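Local atomic coordinates of uncharacterized protein (PDB entry 4IRT), a protein that is of unknown function but is a putative neuraminidase with a BNR-repeat domain of the beta-propeller class. Residues Q4-T16 / A396-N409. Residues are numbered along the deposited sequence; the frame is centred on the assembly and turned at random.
Sequences QHLVEVGKGYSCT and AEIEPQMIYVLETN
Ser14 OG takes part in two hydrogen bonds: Gln401 N donates to it across the contact (3.1 Å), and it also bonds to His386 O. Just before it, Gly12 N reaches Gln401 O at 3.0 Å, approaching from above the carbonyl plane. Earlier in strand 5-12, a classic beta bulge sets Val9 and Gly10 together against Ile403, with Val9 N on Ile403 O (2.8 Å) and Ile403 N on Gly10 O (2.9 Å). The chain of selenomethionine Met402 is bent twice, at CB-CG (chi2 63°) and at CG-SE (chi3 69°), which brings SE back over the bulge, 3.6 Å from Gly10 N. Its CG lies on one face of the Tyr404 ring, toward the rim, and Leu6 CD1 on the opposite face. Glu8 runs alongside that ring, its CG 3.7 Å from Tyr404 CE2, and a water joins Glu8 OE2 to Tyr404 OH. At the other end of the pairing, Glu407 OE1 comes to the edge of the His5 ring, 3.3 Å from CD2, while Glu407 OE2 forms a salt bridge with Arg51, and His5 NE2 hydrogen-bonds to Glu56. Strand 5-12 is one outermost strand of a three-stranded antiparallel sheet, with 401-407 in the middle and 381-385 beyond it; the N-terminal strand completes a sheet of C-terminal ones, consistent with the ring closure of a beta-propeller. Val9, Ile403 and Val405 pack on strand 34-40 of the neighbouring sheet.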
loop_
_atom_site.group_PDB
_atom_site.type_symbol
_atom_site.label_atom_id
_atom_site.label_comp_id
_atom_site.label_asym_id
_atom_site.label_seq_id
_atom_site.Cartn_x
_atom_site.Cartn_y
_atom_site.Cartn_z
ATOM N N GLN A 4 -0.615 -9.096 22.526
ATOM C CA GLN A 4 -0.168 -8.420 21.257
ATOM C C GLN A 4 1.153 -7.692 21.448
ATOM O O GLN A 4 1.191 -6.595 22.043
ATOM C CB GLN A 4 -1.230 -7.426 20.758
ATOM C CG GLN A 4 -2.561 -8.067 20.361
ATOM C CD GLN A 4 -2.446 -8.987 19.145
ATOM O OE1 GLN A 4 -1.434 -8.983 18.441
ATOM N NE2 GLN A 4 -3.484 -9.790 18.905
ATOM N N HIS A 5 2.201 -8.227 20.824
ATOM C CA HIS A 5 3.566 -7.866 21.168
ATOM C C HIS A 5 4.132 -6.725 20.324
ATOM O O HIS A 5 4.176 -6.786 19.097
ATOM C CB HIS A 5 4.457 -9.099 21.058
ATOM C CG HIS A 5 5.822 -8.891 21.614
ATOM N ND1 HIS A 5 6.049 -8.715 22.961
ATOM C CD2 HIS A 5 7.030 -8.818 21.012
ATOM C CE1 HIS A 5 7.344 -8.548 23.170
ATOM N NE2 HIS A 5 7.962 -8.618 22.003
ATOM N N LEU A 6 4.574 -5.686 21.003
ATOM C CA LEU A 6 5.134 -4.517 20.354
ATOM C C LEU A 6 6.644 -4.493 20.533
ATOM O O LEU A 6 7.153 -4.620 21.649
ATOM C CB LEU A 6 4.557 -3.253 20.978
ATOM C CG LEU A 6 3.098 -2.867 20.729
ATOM C CD1 LEU A 6 2.733 -1.751 21.719
ATOM C CD2 LEU A 6 2.877 -2.435 19.308
ATOM N N VAL A 7 7.351 -4.349 19.418
ATOM C CA VAL A 7 8.786 -4.303 19.405
ATOM C C VAL A 7 9.213 -2.862 19.103
ATOM O O VAL A 7 8.915 -2.315 18.024
ATOM C CB VAL A 7 9.347 -5.233 18.335
ATOM C CG1 VAL A 7 10.858 -5.125 18.339
ATOM C CG2 VAL A 7 8.875 -6.659 18.588
ATOM N N GLU A 8 9.856 -2.219 20.060
ATOM C CA GLU A 8 10.309 -0.855 19.827
ATOM C C GLU A 8 11.355 -0.805 18.715
ATOM O O GLU A 8 12.253 -1.674 18.640
ATOM C CB GLU A 8 10.890 -0.259 21.087
ATOM C CG GLU A 8 9.880 0.092 22.151
ATOM C CD GLU A 8 10.500 0.855 23.316
ATOM O OE1 GLU A 8 11.731 0.907 23.406
ATOM O OE2 GLU A 8 9.745 1.402 24.136
ATOM N N VAL A 9 11.229 0.215 17.859
ATOM C CA VAL A 9 12.228 0.516 16.861
ATOM C C VAL A 9 12.970 1.802 17.236
ATOM O O VAL A 9 14.146 1.779 17.668
ATOM C CB VAL A 9 11.604 0.658 15.456
ATOM C CG1 VAL A 9 12.692 0.969 14.445
ATOM C CG2 VAL A 9 10.830 -0.581 15.072
ATOM N N GLY A 10 12.270 2.922 17.121
ATOM C CA GLY A 10 12.826 4.224 17.454
ATOM C C GLY A 10 11.797 5.323 17.236
ATOM O O GLY A 10 10.816 5.121 16.565
ATOM N N LYS A 11 12.036 6.494 17.801
ATOM C CA LYS A 11 11.107 7.593 17.645
ATOM C C LYS A 11 11.212 8.161 16.238
ATOM O O LYS A 11 12.308 8.225 15.660
ATOM C CB LYS A 11 11.375 8.658 18.690
ATOM C CG LYS A 11 11.025 8.164 20.080
ATOM C CD LYS A 11 11.184 9.222 21.150
ATOM C CE LYS A 11 10.619 8.708 22.479
ATOM N NZ LYS A 11 10.681 9.706 23.602
ATOM N N GLY A 12 10.073 8.579 15.709
ATOM C CA GLY A 12 9.998 9.122 14.362
ATOM C C GLY A 12 9.099 10.320 14.302
ATOM O O GLY A 12 8.347 10.584 15.233
ATOM N N TYR A 13 9.197 11.067 13.209
ATOM C CA TYR A 13 8.332 12.221 13.001
ATOM C C TYR A 13 6.859 11.859 13.165
ATOM O O TYR A 13 6.434 10.872 12.588
ATOM C CB TYR A 13 8.518 12.722 11.583
ATOM C CG TYR A 13 7.909 14.061 11.304
ATOM C CD1 TYR A 13 8.430 15.218 11.869
ATOM C CD2 TYR A 13 6.825 14.182 10.433
ATOM C CE1 TYR A 13 7.876 16.464 11.601
ATOM C CE2 TYR A 13 6.269 15.429 10.153
ATOM C CZ TYR A 13 6.803 16.559 10.740
ATOM O OH TYR A 13 6.266 17.787 10.441
ATOM N N SER A 14 6.102 12.678 13.908
ATOM C CA SER A 14 4.674 12.444 14.151
ATOM C C SER A 14 3.754 13.626 13.844
ATOM O O SER A 14 2.532 13.549 14.064
ATOM C CB SER A 14 4.458 11.992 15.621
ATOM O OG SER A 14 4.984 10.688 15.827
ATOM N N CYS A 15 4.299 14.727 13.339
ATOM C CA CYS A 15 3.473 15.923 13.156
ATOM C C CYS A 15 2.539 15.821 11.948
ATOM O O CYS A 15 1.534 16.543 11.880
ATOM C CB CYS A 15 4.339 17.173 13.027
ATOM S SG CYS A 15 5.318 17.569 14.503
ATOM N N THR A 16 2.902 14.963 10.990
ATOM C CA THR A 16 2.031 14.533 9.917
ATOM C C THR A 16 2.037 12.999 9.881
ATOM O O THR A 16 2.799 12.370 10.593
ATOM C CB THR A 16 2.491 15.021 8.521
ATOM O OG1 THR A 16 3.663 14.281 8.136
ATOM C CG2 THR A 16 2.753 16.531 8.498
ATOM N N ALA A 396 0.487 22.087 14.761
ATOM C CA ALA A 396 0.842 21.537 16.081
ATOM C C ALA A 396 2.148 20.744 15.997
ATOM O O ALA A 396 2.295 19.787 15.219
ATOM C CB ALA A 396 -0.273 20.665 16.636
ATOM N N GLU A 397 3.112 21.191 16.776
ATOM C CA GLU A 397 4.401 20.569 16.808
ATOM C C GLU A 397 4.350 19.616 17.976
ATOM O O GLU A 397 4.374 20.048 19.118
ATOM C CB GLU A 397 5.494 21.625 17.014
ATOM C CG GLU A 397 5.756 22.521 15.807
ATOM C CD GLU A 397 6.386 21.773 14.649
ATOM O OE1 GLU A 397 7.429 21.114 14.867
ATOM O OE2 GLU A 397 5.836 21.842 13.524
ATOM N N ILE A 398 4.255 18.325 17.705
ATOM C CA ILE A 398 4.343 17.346 18.782
ATOM C C ILE A 398 5.671 16.585 18.728
ATOM O O ILE A 398 6.346 16.487 17.689
ATOM C CB ILE A 398 3.144 16.377 18.791
ATOM C CG1 ILE A 398 3.106 15.533 17.505
ATOM C CG2 ILE A 398 1.848 17.168 18.967
ATOM C CD1 ILE A 398 2.233 14.300 17.656
ATOM N N GLU A 399 6.024 16.016 19.865
ATOM C CA GLU A 399 7.224 15.219 19.980
ATOM C C GLU A 399 7.137 13.986 19.123
ATOM O O GLU A 399 6.054 13.435 18.921
ATOM C CB GLU A 399 7.449 14.791 21.409
ATOM C CG GLU A 399 7.840 15.915 22.325
ATOM C CD GLU A 399 8.397 15.344 23.595
ATOM O OE1 GLU A 399 7.586 14.969 24.446
ATOM O OE2 GLU A 399 9.646 15.202 23.684
ATOM N N PRO A 400 8.284 13.543 18.588
ATOM C CA PRO A 400 8.249 12.340 17.801
ATOM C C PRO A 400 7.806 11.152 18.698
ATOM O O PRO A 400 8.241 11.051 19.853
ATOM C CB PRO A 400 9.703 12.204 17.299
ATOM C CG PRO A 400 10.515 12.896 18.358
ATOM C CD PRO A 400 9.656 14.060 18.778
ATOM N N GLN A 401 6.918 10.319 18.168
ATOM C CA GLN A 401 6.368 9.156 18.868
ATOM C C GLN A 401 7.086 7.861 18.443
ATOM O O GLN A 401 7.623 7.726 17.308
ATOM C CB GLN A 401 4.838 9.041 18.631
ATOM C CG GLN A 401 4.048 10.306 19.000
ATOM C CD GLN A 401 4.123 10.650 20.489
ATOM O OE1 GLN A 401 4.655 11.727 20.913
ATOM N NE2 GLN A 401 3.670 9.735 21.296
HETATM N N MSE A 402 7.099 6.897 19.350
HETATM C CA MSE A 402 7.816 5.634 19.105
HETATM C C MSE A 402 7.217 4.893 17.954
HETATM O O MSE A 402 6.006 4.781 17.855
HETATM C CB MSE A 402 7.710 4.801 20.375
HETATM C CG MSE A 402 8.356 3.437 20.287
HETATM SE SE MSE A 402 10.265 3.533 20.006
HETATM C CE MSE A 402 10.726 4.257 21.767
ATOM N N ILE A 403 8.081 4.388 17.074
ATOM C CA ILE A 403 7.695 3.437 16.021
ATOM C C ILE A 403 7.909 2.032 16.577
ATOM O O ILE A 403 8.931 1.740 17.247
ATOM C CB ILE A 403 8.519 3.627 14.751
ATOM C CG1 ILE A 403 8.187 4.988 14.112
ATOM C CG2 ILE A 403 8.256 2.521 13.755
ATOM C CD1 ILE A 403 9.271 5.461 13.156
ATOM N N TYR A 404 6.912 1.191 16.361
ATOM C CA TYR A 404 6.990 -0.231 16.736
ATOM C C TYR A 404 6.780 -1.132 15.552
ATOM O O TYR A 404 6.089 -0.758 14.581
ATOM C CB TYR A 404 5.869 -0.581 17.695
ATOM C CG TYR A 404 5.765 0.281 18.927
ATOM C CD1 TYR A 404 5.012 1.444 18.921
ATOM C CD2 TYR A 404 6.389 -0.092 20.109
ATOM C CE1 TYR A 404 4.912 2.233 20.067
ATOM C CE2 TYR A 404 6.287 0.671 21.262
ATOM C CZ TYR A 404 5.536 1.830 21.233
ATOM O OH TYR A 404 5.452 2.593 22.365
ATOM N N VAL A 405 7.296 -2.354 15.644
ATOM C CA VAL A 405 6.725 -3.419 14.847
ATOM C C VAL A 405 5.774 -4.191 15.760
ATOM O O VAL A 405 6.180 -4.711 16.819
ATOM C CB VAL A 405 7.807 -4.330 14.238
ATOM C CG1 VAL A 405 7.162 -5.519 13.546
ATOM C CG2 VAL A 405 8.679 -3.540 13.286
ATOM N N LEU A 406 4.513 -4.240 15.364
ATOM C CA LEU A 406 3.533 -4.990 16.094
ATOM C C LEU A 406 3.472 -6.391 15.502
ATOM O O LEU A 406 3.086 -6.594 14.318
ATOM C CB LEU A 406 2.182 -4.275 16.047
ATOM C CG LEU A 406 1.113 -4.734 17.052
ATOM C CD1 LEU A 406 -0.057 -3.763 17.056
ATOM C CD2 LEU A 406 0.600 -6.120 16.713
ATOM N N GLU A 407 3.890 -7.350 16.319
ATOM C CA GLU A 407 3.923 -8.756 15.934
ATOM C C GLU A 407 2.593 -9.356 16.376
ATOM O O GLU A 407 2.343 -9.557 17.561
ATOM C CB GLU A 407 5.104 -9.452 16.615
ATOM C CG GLU A 407 6.451 -8.802 16.319
ATOM C CD GLU A 407 7.648 -9.549 16.906
ATOM O OE1 GLU A 407 7.523 -10.151 18.005
ATOM O OE2 GLU A 407 8.716 -9.530 16.260
ATOM N N THR A 408 1.728 -9.618 15.420
ATOM C CA THR A 408 0.346 -9.927 15.740
ATOM C C THR A 408 0.205 -11.388 16.125
ATOM O O THR A 408 0.725 -12.276 15.438
ATOM C CB THR A 408 -0.593 -9.681 14.556
ATOM O OG1 THR A 408 -0.295 -10.630 13.532
ATOM C CG2 THR A 408 -0.455 -8.266 14.023
ATOM N N ASN A 409 -0.492 -11.629 17.233
ATOM C CA ASN A 409 -0.897 -12.963 17.616
ATOM C C ASN A 409 -2.238 -13.256 16.914
ATOM O O ASN A 409 -3.221 -12.511 17.098
ATOM C CB ASN A 409 -1.058 -13.026 19.136
ATOM C CG ASN A 409 -1.365 -14.419 19.644
ATOM O OD1 ASN A 409 -1.599 -15.355 18.873
ATOM N ND2 ASN A 409 -1.376 -14.560 20.964
HETATM O O HOH W 1 7.528 3.164 23.870
HETATM O O HOH W 2 10.259 12.411 22.017
HETATM O O HOH W 3 7.706 10.238 22.342
HETATM O O HOH W 4 7.186 19.703 11.801
HETATM O O HOH W 5 7.190 14.811 15.560
HETATM O O HOH W 6 0.610 18.074 14.222
#